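Local atomic coordinates of metallopeptidase containing co-catalytic metalloactive site (Shewanella denitrificans OS217, PDB entry 3B2Y), a protein that probably acts as a zinc-dependent metallocarboxypeptidase-like hydrolase of the peptidase M14 family, with nickel occupying the metal site in this crystal. Residues A[69-74]-A[265-270]; A[179-184]-A[220-225]; A[202-207]-A[254-259]. All blocks are in the same frame, centred on the assembly; numbering follows the deposited sequence.

Interaction 1. Residues A[69-74]-A[265-270]; sequences LLISSG and GQFIAH
F267 carries most of the contact that helix 265-270 makes with strand 69-73, and its ring reaches the strand at L69 and I71. With CG anti to the backbone N (chi1 167°), the ring leaves the helix toward the strand, CE2 and CZ leading. L69 comes to meet it from the opposite direction, its CB standing 3.8 Å from CE2 of F267. The leucine fork then divides at the same end of the ring: CD1 lies 3.9 Å from F267 CE2, whereas CD2 lies 4.1 Å from F267 CZ. I71 does not meet the ring head on but slides past it, and only its longer branch touches, CG1 lying 3.9 Å from CE2 of F267. Set anti to the carbonyl carbon (chi1 -57°), CG1 comes alongside the ring although CB does not itself head for the helix. Between these two side chains the ring also nears the backbone, the carbonyl O of L70 lying 3.9 Å from F267 CZ. The alternation is that of an extended strand: L69 heads for the helix, I71 reaches it with the outer part of its side chain, while L70 points away and packs on I166 of strand 165-172.

This is the helix-on-sheet packing of an alpha/beta fold. Helix 253-271 packs on one face of the mixed central sheet; segment 265-270 runs almost antiparallel to strand 69-73 (170°), their axes 10.4 Å apart at closest approach. Helix 81-92 shares that face, and its M86 touches I71. F267 extends its reach to the next strand through L167.

One residue on, I268 stands to the side of the strand and makes a looser contact, its CG1 4.5 Å from CD1 of L69. Its side chain also packs on L103 and on F89 of helix 81-92.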
# COMPACT_ATOMS: atom_id res chain seq x y z
N LEU A 69 8.60 -3.45 -9.65
CA LEU A 69 7.59 -3.68 -8.63
C LEU A 69 7.30 -2.31 -8.01
O LEU A 69 8.20 -1.45 -7.90
CB LEU A 69 8.06 -4.60 -7.52
CG LEU A 69 8.59 -5.98 -7.87
CD1 LEU A 69 9.03 -6.65 -6.55
CD2 LEU A 69 7.59 -6.82 -8.63
N LEU A 70 6.05 -2.14 -7.67
CA LEU A 70 5.52 -0.99 -7.00
C LEU A 70 4.89 -1.41 -5.69
O LEU A 70 4.09 -2.32 -5.64
CB LEU A 70 4.50 -0.30 -7.91
CG LEU A 70 3.77 0.93 -7.33
CD1 LEU A 70 4.79 2.04 -7.02
CD2 LEU A 70 2.68 1.41 -8.34
N ILE A 71 5.15 -0.67 -4.61
CA ILE A 71 4.42 -0.81 -3.35
C ILE A 71 3.86 0.59 -3.02
O ILE A 71 4.56 1.61 -3.15
CB ILE A 71 5.34 -1.25 -2.16
CG1 ILE A 71 6.04 -2.56 -2.47
CG2 ILE A 71 4.54 -1.44 -0.86
CD1 ILE A 71 7.20 -2.85 -1.48
N SER A 72 2.56 0.60 -2.74
CA SER A 72 1.86 1.80 -2.41
C SER A 72 1.09 1.65 -1.11
O SER A 72 0.73 0.56 -0.67
CB SER A 72 0.89 2.18 -3.54
OG SER A 72 -0.08 1.14 -3.72
N SER A 73 0.79 2.79 -0.50
CA SER A 73 -0.04 2.78 0.69
C SER A 73 -0.59 4.16 0.90
O SER A 73 -0.38 5.07 0.05
CB SER A 73 0.77 2.34 1.90
OG SER A 73 -0.04 2.06 3.03
N GLY A 74 -1.24 4.33 2.04
CA GLY A 74 -1.78 5.63 2.48
C GLY A 74 -2.82 6.23 1.55
O GLY A 74 -2.91 7.42 1.45
N GLY A 265 7.94 -7.64 2.54
CA GLY A 265 9.11 -8.47 2.43
C GLY A 265 8.81 -9.73 1.65
O GLY A 265 9.62 -10.16 0.84
N GLN A 266 7.63 -10.30 1.90
CA GLN A 266 7.19 -11.51 1.15
C GLN A 266 6.90 -11.19 -0.32
O GLN A 266 7.15 -12.04 -1.24
CB GLN A 266 5.95 -12.10 1.85
CG GLN A 266 5.34 -13.34 1.15
CD GLN A 266 6.33 -14.40 0.90
OE1 GLN A 266 7.19 -14.64 1.73
NE2 GLN A 266 6.24 -15.05 -0.26
N PHE A 267 6.37 -10.00 -0.58
CA PHE A 267 6.03 -9.61 -1.98
C PHE A 267 7.33 -9.59 -2.80
O PHE A 267 7.43 -10.14 -3.89
CB PHE A 267 5.33 -8.24 -1.91
CG PHE A 267 5.18 -7.53 -3.23
CD1 PHE A 267 4.29 -7.98 -4.20
CD2 PHE A 267 5.88 -6.38 -3.49
CE1 PHE A 267 4.13 -7.27 -5.42
CE2 PHE A 267 5.71 -5.70 -4.69
CZ PHE A 267 4.86 -6.17 -5.65
N ILE A 268 8.34 -8.96 -2.23
CA ILE A 268 9.68 -8.87 -2.80
C ILE A 268 10.36 -10.22 -2.90
O ILE A 268 10.93 -10.52 -3.93
CB ILE A 268 10.58 -7.90 -2.01
CG1 ILE A 268 10.15 -6.43 -2.23
CG2 ILE A 268 12.07 -8.04 -2.44
CD1 ILE A 268 11.30 -5.48 -1.97
N ALA A 269 10.26 -11.06 -1.87
CA ALA A 269 10.78 -12.42 -1.95
C ALA A 269 10.18 -13.26 -3.11
O ALA A 269 10.87 -14.10 -3.71
CB ALA A 269 10.59 -13.17 -0.63
N HIS A 270 8.89 -13.06 -3.40
CA HIS A 270 8.20 -13.85 -4.44
C HIS A 270 8.52 -13.31 -5.79
O HIS A 270 8.83 -14.07 -6.70
CB HIS A 270 6.68 -13.85 -4.25
CG HIS A 270 5.99 -14.78 -5.19
ND1 HIS A 270 5.57 -14.41 -6.44
CD2 HIS A 270 5.73 -16.09 -5.07
CE1 HIS A 270 5.07 -15.46 -7.06
NE2 HIS A 270 5.13 -16.49 -6.24

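Interaction 2. Residues A[179-184]-A[220-225]; sequences YVYSFE and GVIFNH
V180, Y181 and S182 pair in parallel register with V221, I222 and F223, the two strands of a beta-alpha-beta crossover whose linking segment contains helix 191-201. The pairing sets 221-223 at one margin of the mixed sheet; 179-183 is bonded on its other side to strand 242-248, which carries E246, the predicted proton donor/acceptor.

Backbone bonds alternate between the strands: V180 N to G220 O, I222 N to V180 O, S182 N to I222 O, and N224 N to S182 O, the last short (2.7 Å) and almost straight (177°). A water donates to S182 O (3.0 Å) and accepts from H225 N. The side-chain amide of N224 clasps the backbone of E184: ND2 donates in the carbonyl plane to E184 O at 3.1 Å, and OD1 weakly accepts E184 N at 3.2 Å. With an alanine in place of N224, E184 N and O would probably lose these mates and leave the strand end freer to turn.

Among apolar contacts, I222 CD1 makes a CH-pi contact over one face of Y181, 4.1 Å from the ring centroid, and presses on Y179 CD2 (3.4 Å). On the opposite sheet face V180 CG1 meets V221 CG2 at 3.6 Å. There S182 OG, turned between backbone N and carbonyl carbon (chi1 85°) and hydrogen-bonded to S193 OG, lies at the ring edge of F223, 3.0 Å from CD1.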
# COMPACT_ATOMS: atom_id res chain seq x y z
N TYR A 179 -6.75 -10.36 5.91
CA TYR A 179 -7.03 -10.98 4.62
C TYR A 179 -6.29 -10.21 3.55
O TYR A 179 -5.66 -9.22 3.85
CB TYR A 179 -8.55 -11.10 4.34
CG TYR A 179 -9.28 -9.79 4.31
CD1 TYR A 179 -9.68 -9.16 5.48
CD2 TYR A 179 -9.59 -9.18 3.10
CE1 TYR A 179 -10.36 -7.95 5.46
CE2 TYR A 179 -10.30 -7.98 3.06
CZ TYR A 179 -10.68 -7.36 4.24
OH TYR A 179 -11.35 -6.15 4.19
N VAL A 180 -6.33 -10.76 2.34
CA VAL A 180 -5.65 -10.20 1.22
C VAL A 180 -6.54 -10.28 -0.03
O VAL A 180 -7.15 -11.31 -0.31
CB VAL A 180 -4.32 -10.92 0.95
CG1 VAL A 180 -4.53 -12.43 0.57
CG2 VAL A 180 -3.63 -10.21 -0.17
N TYR A 181 -6.62 -9.19 -0.78
CA TYR A 181 -7.16 -9.25 -2.13
C TYR A 181 -6.04 -9.64 -3.09
O TYR A 181 -4.96 -9.11 -2.98
CB TYR A 181 -7.61 -7.87 -2.58
CG TYR A 181 -8.78 -7.28 -1.87
CD1 TYR A 181 -8.63 -6.54 -0.70
CD2 TYR A 181 -10.05 -7.42 -2.39
CE1 TYR A 181 -9.70 -5.98 -0.08
CE2 TYR A 181 -11.13 -6.85 -1.79
CZ TYR A 181 -10.97 -6.14 -0.64
OH TYR A 181 -12.10 -5.59 -0.05
N SER A 182 -6.29 -10.49 -4.06
CA SER A 182 -5.23 -10.82 -5.00
C SER A 182 -5.74 -10.93 -6.44
O SER A 182 -6.90 -11.23 -6.67
CB SER A 182 -4.51 -12.11 -4.56
OG SER A 182 -5.17 -13.23 -5.02
N PHE A 183 -4.83 -10.71 -7.39
CA PHE A 183 -5.09 -10.81 -8.85
C PHE A 183 -3.91 -11.58 -9.46
O PHE A 183 -2.75 -11.19 -9.30
CB PHE A 183 -5.21 -9.41 -9.49
CG PHE A 183 -6.20 -8.47 -8.79
CD1 PHE A 183 -5.88 -7.86 -7.57
CD2 PHE A 183 -7.41 -8.20 -9.34
CE1 PHE A 183 -6.76 -7.01 -6.94
CE2 PHE A 183 -8.28 -7.37 -8.71
CZ PHE A 183 -7.95 -6.77 -7.52
N GLU A 184 -4.21 -12.70 -10.10
CA GLU A 184 -3.24 -13.45 -10.91
C GLU A 184 -3.94 -13.84 -12.20
O GLU A 184 -5.17 -14.03 -12.21
CB GLU A 184 -2.76 -14.73 -10.20
CG GLU A 184 -2.20 -14.46 -8.79
CD GLU A 184 -1.46 -15.66 -8.19
OE1 GLU A 184 -0.80 -16.40 -8.95
OE2 GLU A 184 -1.55 -15.86 -6.96
N GLY A 220 -8.93 -16.56 3.69
CA GLY A 220 -8.23 -15.28 3.82
C GLY A 220 -7.83 -14.56 2.53
O GLY A 220 -7.08 -13.62 2.58
N VAL A 221 -8.32 -15.03 1.38
CA VAL A 221 -8.02 -14.47 0.08
C VAL A 221 -9.32 -14.08 -0.60
O VAL A 221 -10.32 -14.82 -0.50
CB VAL A 221 -7.24 -15.47 -0.78
CG1 VAL A 221 -7.03 -14.93 -2.20
CG2 VAL A 221 -5.87 -15.75 -0.13
N ILE A 222 -9.35 -12.88 -1.19
CA ILE A 222 -10.38 -12.49 -2.16
C ILE A 222 -9.70 -12.42 -3.53
O ILE A 222 -8.80 -11.61 -3.72
CB ILE A 222 -11.00 -11.12 -1.79
CG1 ILE A 222 -11.84 -11.24 -0.51
CG2 ILE A 222 -11.84 -10.54 -2.95
CD1 ILE A 222 -11.62 -9.98 0.43
N PHE A 223 -10.15 -13.24 -4.47
CA PHE A 223 -9.38 -13.43 -5.69
C PHE A 223 -10.02 -12.84 -6.96
O PHE A 223 -11.15 -13.15 -7.31
CB PHE A 223 -9.15 -14.93 -5.87
CG PHE A 223 -8.20 -15.27 -6.97
CD1 PHE A 223 -6.89 -14.87 -6.92
CD2 PHE A 223 -8.62 -16.06 -8.05
CE1 PHE A 223 -6.00 -15.21 -7.92
CE2 PHE A 223 -7.73 -16.39 -9.05
CZ PHE A 223 -6.41 -15.94 -8.97
N ASN A 224 -9.26 -11.99 -7.65
CA ASN A 224 -9.67 -11.48 -8.94
C ASN A 224 -11.01 -10.77 -8.91
O ASN A 224 -11.80 -10.90 -9.83
CB ASN A 224 -9.65 -12.57 -10.01
CG ASN A 224 -8.26 -12.80 -10.61
OD1 ASN A 224 -7.34 -12.02 -10.40
ND2 ASN A 224 -8.12 -13.85 -11.39
N HIS A 225 -11.23 -10.01 -7.85
CA HIS A 225 -12.41 -9.18 -7.72
C HIS A 225 -12.07 -7.76 -8.27
O HIS A 225 -11.42 -7.01 -7.62
CB HIS A 225 -12.80 -9.08 -6.24
CG HIS A 225 -13.90 -8.09 -5.96
ND1 HIS A 225 -15.24 -8.42 -6.05
CD2 HIS A 225 -13.86 -6.78 -5.60
CE1 HIS A 225 -15.97 -7.35 -5.74
NE2 HIS A 225 -15.16 -6.34 -5.48
O HOH W 1 -9.10 -9.42 -5.86

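Interaction 3. Residues A[202-207]-A[254-259]; sequences QYFKLA and DRRVQA
The carbonyl O of Y203 is gripped by the guanidinium group of R255. NE gives the firmer bond, 3.2 Å from R255 NE to Y203 O, arriving in the carbonyl plane on a lone pair with a C=O...N angle of 130°; NH2 of the same arginine adds a weak second bond. A water bridges the two segments as well, donating to Q202 O at 2.7 Å and accepting from R255 NH2 at 3.1 Å, where it lies in the guanidinium plane. R255 spans the gap because CG stands anti to its own backbone N (chi1 -158°) and the chain stays extended as far as NE. Its guanidinium also receives CD1 of Y203 over the centre of one face, the two flat groups being inclined by 57°.

The setting is a loop against a helix. The chain leaving helix 191-201 on its way to strand 221-223 turns here against the first half of helix 253-271, the last helix of this alpha/beta M14 fold, and then bonds through K205 and A207 to the backbone of T178.

Two aromatic rings grip A259 from the loop side. Y203 turns one face to the helix, and CA of A259 makes a CH-pi contact 3.9 Å from the ring centroid. F204 reaches the methyl from another direction, its CE2 3.6 Å from A259 CB, while CB of Y203 packs over one face of the F204 ring. Farther round, F204 CZ lies 3.8 Å from R256 CG, touching the aliphatic stem of that arginine. The chain of R256 bends at chi2 and chi3 and carries its charge away from the loop, to a salt bridge with E171 and a cation-pi contact with W13.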
# COMPACT_ATOMS: atom_id res chain seq x y z
N GLN A 202 1.00 -15.01 10.01
CA GLN A 202 1.98 -15.13 11.10
C GLN A 202 1.65 -14.13 12.24
O GLN A 202 2.00 -14.36 13.40
CB GLN A 202 3.43 -14.84 10.62
CG GLN A 202 3.97 -15.60 9.40
CD GLN A 202 5.15 -14.87 8.69
OE1 GLN A 202 5.13 -13.62 8.44
NE2 GLN A 202 6.17 -15.65 8.32
N TYR A 203 0.96 -13.04 11.90
CA TYR A 203 0.66 -11.97 12.83
C TYR A 203 -0.78 -11.98 13.38
O TYR A 203 -1.00 -11.65 14.55
CB TYR A 203 0.97 -10.61 12.18
CG TYR A 203 2.44 -10.39 12.03
CD1 TYR A 203 3.20 -9.84 13.07
CD2 TYR A 203 3.10 -10.77 10.87
CE1 TYR A 203 4.60 -9.66 12.92
CE2 TYR A 203 4.47 -10.59 10.72
CZ TYR A 203 5.22 -10.04 11.74
OH TYR A 203 6.58 -9.88 11.56
N PHE A 204 -1.75 -12.31 12.53
CA PHE A 204 -3.18 -12.25 12.89
C PHE A 204 -3.90 -13.48 12.39
O PHE A 204 -3.41 -14.17 11.50
CB PHE A 204 -3.86 -11.00 12.31
CG PHE A 204 -3.13 -9.72 12.61
CD1 PHE A 204 -3.12 -9.20 13.90
CD2 PHE A 204 -2.43 -9.07 11.61
CE1 PHE A 204 -2.43 -8.02 14.18
CE2 PHE A 204 -1.74 -7.88 11.88
CZ PHE A 204 -1.73 -7.38 13.19
N LYS A 205 -5.06 -13.76 12.98
CA LYS A 205 -5.95 -14.80 12.49
C LYS A 205 -6.52 -14.33 11.16
O LYS A 205 -6.82 -13.13 10.99
CB LYS A 205 -7.07 -15.11 13.50
CG LYS A 205 -6.63 -16.11 14.57
N LEU A 206 -6.60 -15.28 10.23
CA LEU A 206 -7.20 -15.09 8.91
C LEU A 206 -8.70 -14.96 9.02
O LEU A 206 -9.36 -15.72 9.79
CB LEU A 206 -6.93 -16.31 8.00
CG LEU A 206 -5.47 -16.58 7.68
CD1 LEU A 206 -5.39 -17.72 6.69
CD2 LEU A 206 -4.75 -15.30 7.18
N ALA A 207 -9.25 -14.07 8.20
CA ALA A 207 -10.69 -13.98 8.08
C ALA A 207 -11.24 -15.19 7.34
O ALA A 207 -10.79 -15.49 6.24
CB ALA A 207 -11.09 -12.75 7.37
N ASP A 254 1.61 -1.33 16.51
CA ASP A 254 2.98 -1.72 16.17
C ASP A 254 3.06 -3.13 15.56
O ASP A 254 3.87 -3.38 14.67
CB ASP A 254 3.91 -1.50 17.36
CG ASP A 254 4.28 0.01 17.55
OD1 ASP A 254 4.22 0.80 16.56
OD2 ASP A 254 4.62 0.40 18.70
N ARG A 255 2.17 -4.02 15.97
CA ARG A 255 2.05 -5.30 15.30
C ARG A 255 1.54 -5.14 13.85
O ARG A 255 1.87 -5.94 12.97
CB ARG A 255 1.08 -6.20 16.07
CG ARG A 255 1.24 -7.66 15.81
CD ARG A 255 0.66 -8.51 16.94
NE ARG A 255 0.80 -9.93 16.62
CZ ARG A 255 1.93 -10.62 16.73
NH1 ARG A 255 3.05 -10.05 17.17
NH2 ARG A 255 1.94 -11.91 16.40
N ARG A 256 0.69 -4.15 13.61
CA ARG A 256 0.19 -3.93 12.25
C ARG A 256 1.28 -3.39 11.38
O ARG A 256 1.39 -3.82 10.25
CB ARG A 256 -1.00 -2.96 12.23
CG ARG A 256 -2.35 -3.64 12.63
CD ARG A 256 -3.18 -2.75 13.53
NE ARG A 256 -3.44 -1.47 12.89
CZ ARG A 256 -3.89 -0.40 13.53
NH1 ARG A 256 -4.19 -0.47 14.81
NH2 ARG A 256 -4.01 0.76 12.92
N VAL A 257 2.14 -2.57 11.96
CA VAL A 257 3.30 -2.01 11.28
C VAL A 257 4.22 -3.14 10.89
O VAL A 257 4.62 -3.23 9.72
CB VAL A 257 4.02 -0.98 12.17
CG1 VAL A 257 5.36 -0.59 11.57
CG2 VAL A 257 3.11 0.28 12.38
N GLN A 258 4.45 -4.05 11.83
CA GLN A 258 5.27 -5.23 11.59
C GLN A 258 4.71 -6.15 10.51
O GLN A 258 5.46 -6.61 9.66
CB GLN A 258 5.52 -6.00 12.90
CG GLN A 258 6.47 -5.24 13.82
CD GLN A 258 6.45 -5.77 15.26
OE1 GLN A 258 5.45 -6.34 15.73
NE2 GLN A 258 7.56 -5.60 15.95
N ALA A 259 3.41 -6.41 10.55
CA ALA A 259 2.74 -7.26 9.59
C ALA A 259 2.80 -6.68 8.16
O ALA A 259 3.06 -7.42 7.20
CB ALA A 259 1.29 -7.53 10.01
O HOH W 2 0.31 -14.32 15.45

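Interactions 1 and 3 use different parts of helix 253-271, interaction 3 its early turns and interaction 1 its last ones, and interactions 1 and 2 belong to the same mixed sheet. Interaction 1 is fully buried and held by apolar side chains, with a backbone carbonyl as the one polar neighbour of the ring. Interaction 2, at the sheet margin, is partly buried and rests on backbone hydrogen bonds, with side chains packing on both faces. Interaction 3 is also partly buried, but it sets a loop against a helix and relies on an arginine, a water and aromatic rings. Interactions 2 and 3 meet directly, Y179 CB lying 4.3 Å from A207 CB, whereas interaction 1 touches neither.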